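Local coordinates for protein oxidized polyvinyl alcohol hydrolase (Sphingopyxis, PDB 3WLA) that hydrolyses beta-diketones such as nonane-4,6-dione and cleaves oxidized polyvinyl alcohol in the second step of polyvinyl alcohol degradation, at residues F35-P40 / T147-D152; D116-D121 / Y190-D195; E203-V208 / L251-D256. One frame throughout, in Å; residues are numbered along the deposited sequence.

How the interactions relate
Interactions 2 and 3 are neighbours, with centres about 13 Å apart on one side of the chain's centre, whereas interaction 1 lies on the opposite side, about 35 Å from the centre of interaction 2 and 39 Å from that of interaction 3. Interactions 2 and 3 touch directly: Thr192 O packs on Met207 CE at 3.5 Å, and Lys193 NZ reaches Glu203 OE2 in a long, weak ion pair. The contacts differ in distance from Ser162, the probable nucleophile. The side chain of Asp116 in interaction 2 lies about 8 Å from that of Ser162, and Leu253 in interaction 3 about 11 Å. Interaction 1 instead packs a distant flank of the alpha/beta-hydrolase sheet.

Interaction 1. Residues F35-P40 / T147-D152; sequences FVVVPP and TKWKLD
Pro39 and Trp149 bring the two backbones nearest, yet their CA atoms remain 7.7 Å apart and no hydrogen bond crosses, so side chains alone make the contact. It joins two parts of the alpha/beta-hydrolase fold: the end of strand 31-38 with the loop residue Pro39 that follows it, near one margin of the central sheet, and the loop that leads from helix 133-145 to strand 151-152. The indole of Trp149 carries it. Val37 and Pro39, two residues apart along the chain, both lie over one face of that ring. Val37 CG1 is 4.0 Å above the ring plane and offset toward the rim, 4.1 Å from Trp149 CH2. A chi1 of 175° sets this branch anti to the backbone N, and the valine and tryptophan side chains come at each other from opposite directions. On the other face Lys148 CG sits 3.6 Å above the plane, so aliphatic groups sandwich the ring, which probably limits its tilting. Met81 of strand 81-85 also touches both Val37 and Trp149, extending the apolar cluster into the sheet. Pro39 approaches the pyrrole part, where its CB lies 3.7 Å from Trp149 CD1 and 3.3 Å from Trp149 NE1.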
loop_
_atom_site.group_PDB
_atom_site.type_symbol
_atom_site.label_atom_id
_atom_site.label_comp_id
_atom_site.label_asym_id
_atom_site.label_seq_id
_atom_site.Cartn_x
_atom_site.Cartn_y
_atom_site.Cartn_z
ATOM N N PHE A 35 2.799 15.480 -5.364
ATOM C CA PHE A 35 1.627 14.816 -4.748
ATOM C C PHE A 35 0.385 15.711 -4.833
ATOM O O PHE A 35 0.489 16.952 -4.952
ATOM C CB PHE A 35 1.929 14.409 -3.293
ATOM C CG PHE A 35 2.367 15.547 -2.404
ATOM C CD1 PHE A 35 3.706 15.802 -2.182
ATOM C CD2 PHE A 35 1.405 16.358 -1.762
ATOM C CE1 PHE A 35 4.122 16.868 -1.307
ATOM C CE2 PHE A 35 1.773 17.406 -0.898
ATOM C CZ PHE A 35 3.127 17.670 -0.664
ATOM N N VAL A 36 -0.794 15.080 -4.836
ATOM C CA VAL A 36 -2.046 15.809 -4.955
ATOM C C VAL A 36 -2.778 15.818 -3.610
ATOM O O VAL A 36 -2.984 14.784 -3.000
ATOM C CB VAL A 36 -2.888 15.175 -6.085
ATOM C CG1 VAL A 36 -4.198 15.879 -6.270
ATOM C CG2 VAL A 36 -2.099 15.236 -7.401
ATOM N N VAL A 37 -3.148 17.008 -3.141
ATOM C CA VAL A 37 -3.841 17.175 -1.855
ATOM C C VAL A 37 -5.323 17.488 -2.098
ATOM O O VAL A 37 -5.650 18.398 -2.876
ATOM C CB VAL A 37 -3.194 18.335 -1.040
ATOM C CG1 VAL A 37 -3.999 18.598 0.284
ATOM C CG2 VAL A 37 -1.754 17.951 -0.674
ATOM N N VAL A 38 -6.208 16.688 -1.501
ATOM C CA VAL A 38 -7.680 16.908 -1.632
ATOM C C VAL A 38 -8.180 16.986 -0.203
ATOM O O VAL A 38 -8.501 15.973 0.401
ATOM C CB VAL A 38 -8.391 15.730 -2.360
ATOM C CG1 VAL A 38 -9.849 16.117 -2.688
ATOM C CG2 VAL A 38 -7.652 15.395 -3.669
ATOM N N PRO A 39 -8.238 18.198 0.380
ATOM C CA PRO A 39 -8.705 18.289 1.769
ATOM C C PRO A 39 -10.193 18.065 1.961
ATOM O O PRO A 39 -10.976 18.205 1.045
ATOM C CB PRO A 39 -8.274 19.694 2.184
ATOM C CG PRO A 39 -8.553 20.490 0.955
ATOM C CD PRO A 39 -8.041 19.535 -0.201
ATOM N N PRO A 40 -10.608 17.669 3.170
ATOM C CA PRO A 40 -12.042 17.440 3.460
ATOM C C PRO A 40 -12.669 18.841 3.650
ATOM O O PRO A 40 -11.922 19.819 3.868
ATOM C CB PRO A 40 -11.983 16.659 4.757
ATOM C CG PRO A 40 -10.785 17.274 5.441
ATOM C CD PRO A 40 -9.763 17.396 4.346
ATOM N N THR A 147 0.861 20.609 8.355
ATOM C CA THR A 147 1.178 21.935 8.898
ATOM C C THR A 147 0.143 22.945 8.414
ATOM O O THR A 147 0.035 24.028 8.971
ATOM C CB THR A 147 2.578 22.464 8.468
ATOM O OG1 THR A 147 2.613 22.615 7.042
ATOM C CG2 THR A 147 3.695 21.537 8.936
ATOM N N LYS A 148 -0.612 22.609 7.381
ATOM C CA LYS A 148 -1.603 23.534 6.876
ATOM C C LYS A 148 -3.046 23.074 7.160
ATOM O O LYS A 148 -3.943 23.902 7.276
ATOM C CB LYS A 148 -1.357 23.790 5.390
ATOM C CG LYS A 148 -2.400 24.667 4.765
ATOM C CD LYS A 148 -1.963 25.270 3.422
ATOM C CE LYS A 148 -3.146 26.089 2.816
ATOM N NZ LYS A 148 -2.942 26.511 1.383
ATOM N N TRP A 149 -3.274 21.761 7.283
ATOM C CA TRP A 149 -4.614 21.246 7.648
ATOM C C TRP A 149 -4.457 20.422 8.921
ATOM O O TRP A 149 -3.403 19.848 9.143
ATOM C CB TRP A 149 -5.214 20.370 6.543
ATOM C CG TRP A 149 -5.611 21.134 5.318
ATOM C CD1 TRP A 149 -6.846 21.630 5.015
ATOM C CD2 TRP A 149 -4.765 21.468 4.215
ATOM N NE1 TRP A 149 -6.825 22.252 3.774
ATOM C CE2 TRP A 149 -5.552 22.161 3.269
ATOM C CE3 TRP A 149 -3.415 21.242 3.928
ATOM C CZ2 TRP A 149 -5.029 22.621 2.067
ATOM C CZ3 TRP A 149 -2.903 21.704 2.728
ATOM C CH2 TRP A 149 -3.702 22.380 1.817
ATOM N N LYS A 150 -5.474 20.365 9.774
ATOM C CA LYS A 150 -5.341 19.580 10.994
ATOM C C LYS A 150 -5.586 18.096 10.719
ATOM O O LYS A 150 -6.695 17.705 10.355
ATOM C CB LYS A 150 -6.308 20.086 12.070
ATOM C CG LYS A 150 -5.906 21.483 12.606
ATOM C CD LYS A 150 -6.528 21.795 13.975
ATOM C CE LYS A 150 -5.486 22.440 14.907
ATOM N NZ LYS A 150 -4.377 21.514 15.372
ATOM N N LEU A 151 -4.558 17.277 10.909
ATOM C CA LEU A 151 -4.667 15.831 10.645
ATOM C C LEU A 151 -4.678 15.002 11.947
ATOM O O LEU A 151 -4.198 15.478 12.987
ATOM C CB LEU A 151 -3.496 15.386 9.740
ATOM C CG LEU A 151 -3.247 16.219 8.473
ATOM C CD1 LEU A 151 -2.040 15.691 7.694
ATOM C CD2 LEU A 151 -4.493 16.172 7.617
ATOM N N ASP A 152 -5.226 13.781 11.899
ATOM C CA ASP A 152 -5.273 12.931 13.096
ATOM C C ASP A 152 -4.053 12.005 13.091
ATOM O O ASP A 152 -4.019 11.026 12.354
ATOM C CB ASP A 152 -6.538 12.099 13.075
ATOM C CG ASP A 152 -6.684 11.224 14.309
ATOM O OD1 ASP A 152 -5.656 10.986 15.016
ATOM O OD2 ASP A 152 -7.834 10.755 14.546
#

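Interaction 2. Residues D116-D121 / Y190-D195; sequences DGRAPD and YSTKDD
Tyr190 OH is gripped twice: it donates a 2.7 Å hydrogen bond to Asp116 OD1, and it accepts one from water 1. The same water donates to Asp116 OD2 at 2.9 Å, so carboxylate, hydroxyl and water close a small ring of hydrogen bonds that engages both carboxylate oxygens. In this alpha/beta-hydrolase fold the two segments belong to long loops after strands 81-85 and 181-185. Asp116 also packs on helix 163-174, including Ala163 next to Ser162; that serine lies in a GxSxG sequence consistent with the nucleophile elbow, which places the contact beside the probable active site.

The two side chains cross at about a right angle, their flat groups turned 50° apart. Asp116 OD1 reaches the tyrosine at its edge, close to the ring plane, while the hydroxyl meets that oxygen from 41° above the carboxylate plane. Gly117 permits this closeness: its CA is 3.7 Å from Tyr190 CE2, and a CB there would clash with the ring.

A second bridge lies further along. Arg118 runs extended from CG to NE, and although its CB starts away from the other segment, its guanidinium returns toward Thr192. There Arg118 NH2 donates to water 2, which lies in the guanidinium plane at 2.7 Å, and also hydrogen-bonds to Gly196 O. Water 2 passes the link on to Thr192 OG1. The methyl of Thr192, CG2, lies 4.1 Å from Arg118 NH2, and Thr192 OG1 donates to Lys193 O at 2.9 Å.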
loop_
_atom_site.group_PDB
_atom_site.type_symbol
_atom_site.label_atom_id
_atom_site.label_comp_id
_atom_site.label_asym_id
_atom_site.label_seq_id
_atom_site.Cartn_x
_atom_site.Cartn_y
_atom_site.Cartn_z
ATOM N N ASP A 116 9.462 -0.467 -3.869
ATOM C CA ASP A 116 8.731 -1.370 -2.998
ATOM C C ASP A 116 9.328 -2.698 -2.592
ATOM O O ASP A 116 8.702 -3.432 -1.866
ATOM C CB ASP A 116 7.326 -1.619 -3.570
ATOM C CG ASP A 116 7.357 -2.206 -4.992
ATOM O OD1 ASP A 116 8.330 -2.937 -5.337
ATOM O OD2 ASP A 116 6.391 -1.946 -5.762
ATOM N N GLY A 117 10.539 -3.012 -3.028
ATOM C CA GLY A 117 11.094 -4.303 -2.648
ATOM C C GLY A 117 12.505 -4.438 -3.176
ATOM O O GLY A 117 12.777 -4.207 -4.364
ATOM N N ARG A 118 13.425 -4.821 -2.301
ATOM C CA ARG A 118 14.811 -4.935 -2.734
ATOM C C ARG A 118 14.957 -5.911 -3.933
ATOM O O ARG A 118 14.234 -6.896 -4.030
ATOM C CB ARG A 118 15.677 -5.460 -1.561
ATOM C CG ARG A 118 15.314 -6.893 -1.154
ATOM C CD ARG A 118 16.237 -7.365 0.031
ATOM N NE ARG A 118 15.730 -8.579 0.654
ATOM C CZ ARG A 118 16.186 -9.819 0.384
ATOM N NH1 ARG A 118 17.187 -9.973 -0.486
ATOM N NH2 ARG A 118 15.612 -10.915 0.916
ATOM N N ALA A 119 15.892 -5.623 -4.812
ATOM C CA ALA A 119 16.168 -6.495 -5.947
ATOM C C ALA A 119 16.689 -7.837 -5.368
ATOM O O ALA A 119 17.328 -7.880 -4.304
ATOM C CB ALA A 119 17.200 -5.868 -6.821
ATOM N N PRO A 120 16.398 -8.950 -6.046
ATOM C CA PRO A 120 16.856 -10.251 -5.543
ATOM C C PRO A 120 18.376 -10.447 -5.538
ATOM O O PRO A 120 18.892 -11.303 -4.835
ATOM C CB PRO A 120 16.122 -11.255 -6.444
ATOM C CG PRO A 120 16.027 -10.482 -7.792
ATOM C CD PRO A 120 15.708 -9.054 -7.350
ATOM N N ASP A 121 19.101 -9.635 -6.271
ATOM C CA ASP A 121 20.541 -9.765 -6.317
ATOM C C ASP A 121 21.264 -8.808 -5.363
ATOM O O ASP A 121 20.634 -7.982 -4.697
ATOM C CB ASP A 121 20.993 -9.493 -7.721
ATOM C CG ASP A 121 20.538 -8.146 -8.202
ATOM O OD1 ASP A 121 21.370 -7.250 -8.316
ATOM O OD2 ASP A 121 19.340 -7.987 -8.464
ATOM N N TYR A 190 6.987 -10.517 -2.832
ATOM C CA TYR A 190 8.287 -10.957 -3.338
ATOM C C TYR A 190 8.783 -12.041 -2.377
ATOM O O TYR A 190 9.822 -11.916 -1.761
ATOM C CB TYR A 190 9.292 -9.805 -3.366
ATOM C CG TYR A 190 8.844 -8.630 -4.187
ATOM C CD1 TYR A 190 8.424 -8.786 -5.513
ATOM C CD2 TYR A 190 8.876 -7.320 -3.647
ATOM C CE1 TYR A 190 8.048 -7.661 -6.285
ATOM C CE2 TYR A 190 8.508 -6.207 -4.413
ATOM C CZ TYR A 190 8.104 -6.384 -5.719
ATOM O OH TYR A 190 7.827 -5.277 -6.477
ATOM N N SER A 191 8.006 -13.098 -2.215
ATOM C CA SER A 191 8.412 -14.141 -1.287
ATOM C C SER A 191 9.758 -14.732 -1.571
ATOM O O SER A 191 10.151 -14.902 -2.723
ATOM C CB SER A 191 7.381 -15.245 -1.247
ATOM O OG SER A 191 6.123 -14.665 -1.071
ATOM N N THR A 192 10.506 -15.006 -0.495
ATOM C CA THR A 192 11.816 -15.622 -0.634
ATOM C C THR A 192 11.897 -16.846 0.292
ATOM O O THR A 192 10.973 -17.138 1.052
ATOM C CB THR A 192 12.932 -14.710 -0.178
ATOM O OG1 THR A 192 12.828 -14.541 1.244
ATOM C CG2 THR A 192 12.846 -13.375 -0.846
ATOM N N LYS A 193 13.016 -17.555 0.205
ATOM C CA LYS A 193 13.227 -18.687 1.107
ATOM C C LYS A 193 13.608 -18.056 2.446
ATOM O O LYS A 193 13.918 -16.854 2.518
ATOM C CB LYS A 193 14.350 -19.574 0.609
ATOM C CG LYS A 193 13.973 -20.485 -0.532
ATOM C CD LYS A 193 15.259 -21.161 -0.983
ATOM C CE LYS A 193 15.091 -21.973 -2.264
ATOM N NZ LYS A 193 13.887 -22.825 -2.028
ATOM N N ASP A 194 13.618 -18.874 3.494
ATOM C CA ASP A 194 13.916 -18.373 4.835
ATOM C C ASP A 194 15.237 -17.644 4.927
ATOM O O ASP A 194 15.365 -16.702 5.719
ATOM C CB ASP A 194 13.886 -19.496 5.886
ATOM C CG ASP A 194 12.477 -19.965 6.225
ATOM O OD1 ASP A 194 11.458 -19.383 5.803
ATOM O OD2 ASP A 194 12.369 -20.958 6.943
ATOM N N ASP A 195 16.217 -18.037 4.131
ATOM C CA ASP A 195 17.509 -17.351 4.189
ATOM C C ASP A 195 17.520 -16.058 3.348
ATOM O O ASP A 195 18.542 -15.384 3.223
ATOM C CB ASP A 195 18.649 -18.291 3.749
ATOM C CG ASP A 195 18.583 -18.643 2.271
ATOM O OD1 ASP A 195 17.538 -18.337 1.661
ATOM O OD2 ASP A 195 19.573 -19.230 1.726
HETATM O O HOH W 1 5.161 -4.207 -7.114
HETATM O O HOH W 2 13.337 -11.613 2.097
#

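Interaction 3. Residues E203-V208 / L251-D256; sequences ETRKMV and LGLCSD
Arg205 and Asp256 meet at about a right angle, and their flat groups are nearly perpendicular, with guanidinium and carboxylate planes 81° apart. This geometry gives a single-point salt bridge instead of a paired one: Arg205 NH2 donates to Asp256 OD2 at 3.1 Å with an almost straight N-H...O angle of 175°. OD2 lies at the guanidinium edge, almost in its plane, while the donor meets the carboxylate on its anti side, somewhat out of plane. The arginine chain is bent at chi2 and chi3, and its chi1 of -113° is nearly eclipsed. Leu253 crosses the arginine at about a right angle, its CD2 3.8 Å from Arg205 NH2. Shortening Arg205 to an alanine is likely to leave Asp256 OD2 without its charged mate and to uncover Leu253 CD2. Each charged group has a second partner: Arg205 NH1 bonds to Gln202 OE1, and Asp256 OD1 caps Arg258 N.

Asp256 is thus the N-cap of helix 257-269 and ends strand 253-256, which pairs antiparallel with strand 244-246, the pairing broken by a classic beta bulge in which Cys254 and Ser255 both face Trp245. The salt bridge ties this strand-to-helix junction to helix 201-210, whose Phe201 touches Leu253 and Asp256, while Arg205 also packs on Pro259 of helix 257-269.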
loop_
_atom_site.group_PDB
_atom_site.type_symbol
_atom_site.label_atom_id
_atom_site.label_comp_id
_atom_site.label_asym_id
_atom_site.label_seq_id
_atom_site.Cartn_x
_atom_site.Cartn_y
_atom_site.Cartn_z
ATOM N N GLU A 203 8.452 -21.692 -9.096
ATOM C CA GLU A 203 8.852 -22.383 -7.877
ATOM C C GLU A 203 8.268 -21.597 -6.686
ATOM O O GLU A 203 7.737 -22.174 -5.733
ATOM C CB GLU A 203 10.389 -22.427 -7.787
ATOM C CG GLU A 203 10.917 -23.535 -6.780
ATOM C CD GLU A 203 12.456 -23.477 -6.469
ATOM O OE1 GLU A 203 13.288 -23.453 -7.430
ATOM O OE2 GLU A 203 12.834 -23.479 -5.255
ATOM N N THR A 204 8.342 -20.262 -6.759
ATOM C CA THR A 204 7.830 -19.428 -5.671
ATOM C C THR A 204 6.371 -19.678 -5.463
ATOM O O THR A 204 5.952 -19.818 -4.319
ATOM C CB THR A 204 8.071 -17.930 -5.900
ATOM O OG1 THR A 204 9.465 -17.688 -5.866
ATOM C CG2 THR A 204 7.457 -17.097 -4.780
ATOM N N ARG A 205 5.601 -19.784 -6.553
ATOM C CA ARG A 205 4.150 -20.050 -6.438
ATOM C C ARG A 205 3.923 -21.395 -5.780
ATOM O O ARG A 205 3.011 -21.573 -4.956
ATOM C CB ARG A 205 3.460 -20.139 -7.813
ATOM C CG ARG A 205 2.512 -19.070 -8.114
ATOM C CD ARG A 205 1.366 -19.479 -9.011
ATOM N NE ARG A 205 1.761 -20.003 -10.302
ATOM C CZ ARG A 205 1.044 -19.838 -11.422
ATOM N NH1 ARG A 205 1.451 -20.365 -12.570
ATOM N NH2 ARG A 205 -0.049 -19.089 -11.403
ATOM N N LYS A 206 4.715 -22.366 -6.216
ATOM C CA LYS A 206 4.537 -23.706 -5.697
ATOM C C LYS A 206 4.958 -23.777 -4.229
ATOM O O LYS A 206 4.189 -24.283 -3.419
ATOM C CB LYS A 206 5.296 -24.753 -6.547
ATOM C CG LYS A 206 4.854 -24.821 -8.011
ATOM C CD LYS A 206 5.375 -26.096 -8.700
ATOM C CE LYS A 206 5.045 -26.137 -10.205
ATOM N NZ LYS A 206 3.583 -26.123 -10.516
ATOM N N MET A 207 6.115 -23.221 -3.867
ATOM C CA MET A 207 6.508 -23.358 -2.460
ATOM C C MET A 207 5.465 -22.761 -1.517
ATOM O O MET A 207 5.217 -23.309 -0.431
ATOM C CB MET A 207 7.920 -22.811 -2.218
ATOM C CG MET A 207 8.108 -21.312 -2.334
ATOM S SD MET A 207 9.836 -20.896 -2.213
ATOM C CE MET A 207 9.723 -19.205 -1.510
ATOM N N VAL A 208 4.791 -21.685 -1.941
ATOM C CA VAL A 208 3.800 -21.101 -1.072
ATOM C C VAL A 208 2.553 -21.970 -1.024
ATOM O O VAL A 208 2.004 -22.196 0.063
ATOM C CB VAL A 208 3.432 -19.654 -1.483
ATOM C CG1 VAL A 208 2.162 -19.252 -0.781
ATOM C CG2 VAL A 208 4.533 -18.694 -1.062
ATOM N N LEU A 251 8.161 -12.113 -20.858
ATOM C CA LEU A 251 7.964 -12.295 -19.414
ATOM C C LEU A 251 6.728 -13.088 -19.049
ATOM O O LEU A 251 6.744 -13.940 -18.124
ATOM C CB LEU A 251 7.851 -10.934 -18.719
ATOM C CG LEU A 251 9.085 -10.447 -18.046
ATOM C CD1 LEU A 251 8.746 -9.188 -17.246
ATOM C CD2 LEU A 251 9.580 -11.562 -17.096
ATOM N N GLY A 252 5.638 -12.781 -19.740
ATOM C CA GLY A 252 4.387 -13.454 -19.462
ATOM C C GLY A 252 3.831 -13.217 -18.044
ATOM O O GLY A 252 3.842 -12.106 -17.493
ATOM N N LEU A 253 3.295 -14.287 -17.474
ATOM C CA LEU A 253 2.741 -14.226 -16.144
ATOM C C LEU A 253 3.873 -14.070 -15.150
ATOM O O LEU A 253 4.688 -14.968 -14.982
ATOM C CB LEU A 253 2.011 -15.526 -15.862
ATOM C CG LEU A 253 1.408 -15.663 -14.466
ATOM C CD1 LEU A 253 0.381 -14.502 -14.153
ATOM C CD2 LEU A 253 0.713 -17.001 -14.440
ATOM N N CYS A 254 3.976 -12.937 -14.500
ATOM C CA CYS A 254 5.043 -12.859 -13.528
ATOM C C CYS A 254 4.652 -12.571 -12.071
ATOM O O CYS A 254 5.531 -12.547 -11.235
ATOM C CB CYS A 254 6.134 -11.922 -14.009
ATOM S SG CYS A 254 5.531 -10.434 -14.709
ATOM N N SER A 255 3.377 -12.290 -11.779
ATOM C CA SER A 255 2.927 -12.137 -10.398
ATOM C C SER A 255 1.545 -12.783 -10.287
ATOM O O SER A 255 0.678 -12.576 -11.156
ATOM C CB SER A 255 2.754 -10.681 -9.979
ATOM O OG SER A 255 3.998 -10.063 -9.801
ATOM N N ASP A 256 1.349 -13.568 -9.235
ATOM C CA ASP A 256 0.062 -14.187 -8.978
ATOM C C ASP A 256 -0.267 -13.696 -7.570
ATOM O O ASP A 256 0.431 -14.024 -6.615
ATOM C CB ASP A 256 0.240 -15.692 -9.000
ATOM C CG ASP A 256 -1.029 -16.443 -8.622
ATOM O OD1 ASP A 256 -1.974 -15.905 -8.031
ATOM O OD2 ASP A 256 -1.044 -17.630 -8.911
#